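Local coordinates for protein leucyl-tRNA synthetase (Giardia intestinalis, PDB 3PZ6) that probably attaches leucine to tRNA(Leu) using ATP, and is represented here by its isolated CP1 domain, the editing domain of the synthetase, at residues A[117-121]-A[122-126]; A[212-216]-A[217-221]. The protein carries 2 engineered substitutions. All blocks are in the same frame, centred on the assembly; numbering follows the deposited sequence.

Contact 1: A[117-121]-A[122-126]; sequences IIVSE and HAAVN
V119 meets A123 and A124 on the buried side of a short turn from strand into helix. The CB atoms of V119 and A123 lie 4.0 Å apart. In V119, chi1 of -81° puts CG1 anti to the carbonyl carbon and leaves CG2 between the backbone N and that carbon, from where V119 CG2 reaches A124 CB at 4.1 Å. Y109 of strand 105-110 touches both V119 and A124, and T181 touches V119 and A123, so this side is closed by the sheet and a loop. S120 works at the same junction. It is the N-cap of helix 121-128: its OG accepts from A123 N at 3.2 Å. The chi1 of 66° sets OG between its backbone N and carbonyl carbon, within reach of A123 N. OG also makes a weak hydrogen bond with T181 O. S120 O takes A124 N at 3.1 Å, with the donor tilted slightly from the carbonyl plane. The chain changes direction sharply here, with 107° between the strand and helix segments. The other side is loose. E121 and H122 are exposed, and the E121 side chain is extended beyond CG. The E121 backbone is nevertheless held, since E121 O accepts from V125 N at 2.9 Å. V125 sits on the partly exposed flank of the helix.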
loop_
_atom_site.group_PDB
_atom_site.type_symbol
_atom_site.label_atom_id
_atom_site.label_comp_id
_atom_site.label_asym_id
_atom_site.label_seq_id
_atom_site.Cartn_x
_atom_site.Cartn_y
_atom_site.Cartn_z
ATOM N N ILE A 117 -2.337 6.386 12.698
ATOM C CA ILE A 117 -2.331 5.240 11.792
ATOM C C ILE A 117 -3.664 4.505 11.794
ATOM O O ILE A 117 -4.374 4.484 12.799
ATOM C CB ILE A 117 -1.181 4.244 12.071
ATOM C CG1 ILE A 117 -1.273 3.694 13.490
ATOM C CG2 ILE A 117 0.167 4.895 11.814
ATOM C CD1 ILE A 117 -0.704 2.319 13.630
ATOM N N ILE A 118 -3.999 3.917 10.650
ATOM C CA ILE A 118 -5.196 3.105 10.523
ATOM C C ILE A 118 -4.762 1.668 10.295
ATOM O O ILE A 118 -4.055 1.368 9.332
ATOM C CB ILE A 118 -6.111 3.595 9.382
ATOM C CG1 ILE A 118 -6.507 5.056 9.609
ATOM C CG2 ILE A 118 -7.358 2.720 9.286
ATOM C CD1 ILE A 118 -7.057 5.742 8.394
ATOM N N VAL A 119 -5.167 0.795 11.213
ATOM C CA VAL A 119 -4.822 -0.625 11.172
ATOM C C VAL A 119 -5.973 -1.470 11.699
ATOM O O VAL A 119 -6.979 -0.940 12.173
ATOM C CB VAL A 119 -3.549 -0.952 12.010
ATOM C CG1 VAL A 119 -2.290 -0.627 11.236
ATOM C CG2 VAL A 119 -3.568 -0.229 13.353
ATOM N N SER A 120 -5.816 -2.786 11.609
ATOM C CA SER A 120 -6.691 -3.718 12.302
ATOM C C SER A 120 -6.418 -3.630 13.798
ATOM O O SER A 120 -5.325 -3.229 14.210
ATOM C CB SER A 120 -6.434 -5.142 11.819
ATOM O OG SER A 120 -5.134 -5.576 12.185
ATOM N N GLU A 121 -7.414 -4.006 14.598
ATOM C CA GLU A 121 -7.296 -4.022 16.056
ATOM C C GLU A 121 -6.218 -5.010 16.491
ATOM O O GLU A 121 -5.451 -4.737 17.420
ATOM C CB GLU A 121 -8.636 -4.377 16.699
ATOM C CG GLU A 121 -8.721 -4.039 18.182
ATOM C CD GLU A 121 -10.005 -4.528 18.823
ATOM O OE1 GLU A 121 -9.941 -5.511 19.594
ATOM O OE2 GLU A 121 -11.075 -3.939 18.553
ATOM N N HIS A 122 -6.163 -6.144 15.798
ATOM C CA HIS A 122 -5.121 -7.142 15.987
ATOM C C HIS A 122 -3.725 -6.519 15.935
ATOM O O HIS A 122 -2.895 -6.777 16.809
ATOM C CB HIS A 122 -5.252 -8.233 14.924
ATOM C CG HIS A 122 -4.306 -9.378 15.108
ATOM N ND1 HIS A 122 -3.070 -9.428 14.498
ATOM C CD2 HIS A 122 -4.419 -10.521 15.826
ATOM C CE1 HIS A 122 -2.462 -10.551 14.833
ATOM N NE2 HIS A 122 -3.259 -11.233 15.637
ATOM N N ALA A 123 -3.480 -5.698 14.915
ATOM C CA ALA A 123 -2.188 -5.039 14.729
ATOM C C ALA A 123 -1.917 -4.002 15.809
ATOM O O ALA A 123 -0.801 -3.918 16.310
ATOM C CB ALA A 123 -2.101 -4.404 13.349
ATOM N N ALA A 124 -2.943 -3.229 16.165
ATOM C CA ALA A 124 -2.835 -2.178 17.185
ATOM C C ALA A 124 -2.541 -2.745 18.573
ATOM O O ALA A 124 -1.787 -2.150 19.343
ATOM C CB ALA A 124 -4.097 -1.337 17.214
ATOM N N VAL A 125 -3.146 -3.892 18.884
ATOM C CA VAL A 125 -2.873 -4.612 20.126
ATOM C C VAL A 125 -1.418 -5.104 20.146
ATOM O O VAL A 125 -0.690 -4.855 21.111
ATOM C CB VAL A 125 -3.878 -5.793 20.349
ATOM C CG1 VAL A 125 -3.388 -6.748 21.444
ATOM C CG2 VAL A 125 -5.282 -5.266 20.682
ATOM N N ASN A 126 -1.001 -5.773 19.070
ATOM C CA ASN A 126 0.359 -6.313 18.951
ATOM C C ASN A 126 1.414 -5.208 18.908
ATOM O O ASN A 126 2.607 -5.468 19.067
ATOM C CB ASN A 126 0.472 -7.214 17.724
#

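Contact 2: A[212-216]-A[217-221]; sequences YGVDV and GLMLE
V216, D215 and M219 carry this contact, a short turn of helix entered from a loop. D215 is the N-cap. Its CG is anti to the backbone N (chi1 -175°), which brings OD1 to L218 N at 3.2 Å. The N-H comes from above the carboxylate plane, 50° out of it, and the bond is bent. The same carboxylate crosses L218 at a slant, with D215 OD1 3.6 Å from L218 CB. D215 O accepts from M219 N at 2.9 Å. M219 then runs back beside D215 as an extended chain, and M219 SD lies 4.1 Å from V214 CG1. The V216 CB points away from residues 217-221, but the V216 carbonyl gathers the end of the turn. V216 O takes L220 N at 3.0 Å and E221 N at 3.2 Å, from opposite faces of the carbonyl plane. The bond to E221 N is nearly straight (170°). V216 CG1 also touches L220 CB. The short helix 216-219 follows helix 208-211 after a Schellman turn at G213. Helix 192-202 packs on V214 and L220 through I201 and on V216 through L202. On strand 167-171, F168 meets M219 and L170 meets L220.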
loop_
_atom_site.group_PDB
_atom_site.type_symbol
_atom_site.label_atom_id
_atom_site.label_comp_id
_atom_site.label_asym_id
_atom_site.label_seq_id
_atom_site.Cartn_x
_atom_site.Cartn_y
_atom_site.Cartn_z
ATOM N N TYR A 212 -17.482 -2.977 -6.828
ATOM C CA TYR A 212 -16.854 -2.110 -5.828
ATOM C C TYR A 212 -16.743 -0.652 -6.282
ATOM O O TYR A 212 -16.146 0.172 -5.586
ATOM C CB TYR A 212 -15.470 -2.651 -5.434
ATOM C CG TYR A 212 -15.522 -3.945 -4.656
ATOM C CD1 TYR A 212 -16.120 -3.989 -3.397
ATOM C CD2 TYR A 212 -14.976 -5.120 -5.174
ATOM C CE1 TYR A 212 -16.173 -5.155 -2.665
ATOM C CE2 TYR A 212 -15.025 -6.309 -4.452
ATOM C CZ TYR A 212 -15.626 -6.319 -3.191
ATOM O OH TYR A 212 -15.705 -7.480 -2.443
ATOM N N GLY A 213 -17.307 -0.345 -7.450
ATOM C CA GLY A 213 -17.395 1.031 -7.937
ATOM C C GLY A 213 -16.090 1.602 -8.450
ATOM O O GLY A 213 -15.873 2.818 -8.393
ATOM N N VAL A 214 -15.227 0.724 -8.954
ATOM C CA VAL A 214 -13.890 1.108 -9.384
ATOM C C VAL A 214 -13.973 1.813 -10.715
ATOM O O VAL A 214 -14.517 1.266 -11.674
ATOM C CB VAL A 214 -12.930 -0.127 -9.517
ATOM C CG1 VAL A 214 -11.540 0.304 -9.964
ATOM C CG2 VAL A 214 -12.833 -0.885 -8.211
ATOM N N ASP A 215 -13.442 3.030 -10.767
ATOM C CA ASP A 215 -13.149 3.683 -12.036
ATOM C C ASP A 215 -11.799 3.132 -12.519
ATOM O O ASP A 215 -10.733 3.561 -12.049
ATOM C CB ASP A 215 -13.102 5.209 -11.863
ATOM C CG ASP A 215 -12.926 5.961 -13.190
ATOM O OD1 ASP A 215 -12.177 5.491 -14.087
ATOM O OD2 ASP A 215 -13.538 7.043 -13.337
ATOM N N VAL A 216 -11.851 2.183 -13.453
ATOM C CA VAL A 216 -10.640 1.474 -13.882
ATOM C C VAL A 216 -9.625 2.395 -14.562
ATOM O O VAL A 216 -8.439 2.358 -14.223
ATOM C CB VAL A 216 -10.968 0.213 -14.736
ATOM C CG1 VAL A 216 -9.694 -0.478 -15.233
ATOM C CG2 VAL A 216 -11.795 -0.773 -13.919
ATOM N N GLY A 217 -10.099 3.242 -15.478
ATOM C CA GLY A 217 -9.241 4.166 -16.230
ATOM C C GLY A 217 -8.500 5.211 -15.407
ATOM O O GLY A 217 -7.480 5.741 -15.838
ATOM N N LEU A 218 -9.018 5.508 -14.221
ATOM C CA LEU A 218 -8.404 6.471 -13.308
ATOM C C LEU A 218 -7.587 5.782 -12.216
ATOM O O LEU A 218 -6.591 6.322 -11.761
ATOM C CB LEU A 218 -9.487 7.346 -12.666
ATOM C CG LEU A 218 -9.096 8.398 -11.616
ATOM C CD1 LEU A 218 -8.416 9.611 -12.258
ATOM C CD2 LEU A 218 -10.306 8.836 -10.767
ATOM N N MET A 219 -8.002 4.585 -11.809
ATOM C CA MET A 219 -7.444 3.950 -10.624
ATOM C C MET A 219 -6.445 2.811 -10.875
ATOM O O MET A 219 -5.727 2.415 -9.963
ATOM C CB MET A 219 -8.575 3.495 -9.691
ATOM C CG MET A 219 -9.524 4.613 -9.272
ATOM S SD MET A 219 -10.870 4.013 -8.243
ATOM C CE MET A 219 -11.808 5.515 -7.910
ATOM N N LEU A 220 -6.381 2.308 -12.105
ATOM C CA LEU A 220 -5.507 1.173 -12.436
ATOM C C LEU A 220 -4.668 1.345 -13.692
ATOM O O LEU A 220 -3.468 1.077 -13.670
ATOM C CB LEU A 220 -6.307 -0.127 -12.552
ATOM C CG LEU A 220 -6.648 -0.865 -11.268
ATOM C CD1 LEU A 220 -6.889 -2.297 -11.618
ATOM C CD2 LEU A 220 -5.483 -0.782 -10.307
ATOM N N GLU A 221 -5.301 1.770 -14.783
ATOM C CA GLU A 221 -4.625 1.980 -16.069
ATOM C C GLU A 221 -3.375 2.875 -16.032
ATOM O O GLU A 221 -2.406 2.583 -16.728
ATOM C CB GLU A 221 -5.613 2.484 -17.121
ATOM C CG GLU A 221 -6.501 1.370 -17.688
ATOM C CD GLU A 221 -7.603 1.872 -18.616
ATOM O OE1 GLU A 221 -7.518 3.033 -19.104
ATOM O OE2 GLU A 221 -8.556 1.090 -18.858
#

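Overall arrangement
Both contacts are local turns in the CP1 editing domain, and contact 1 comes first along the chain. The centres of contact 1 and contact 2 are 28 Å apart. Their nearest atoms are about 17 Å apart, so they do not touch. Each centre lies 16 Å from that of the chain. The large mixed sheet relates them: strand 115-120 leads into contact 1, while strand 167-171 of the same sheet packs against contact 2. The two strands are not direct neighbours in it. Both sites start a helix with a side-chain N-cap, but one helix leaves a strand and the other a loop. The two contacts thus mark the starts of two separate helices that pack on different strands of one sheet.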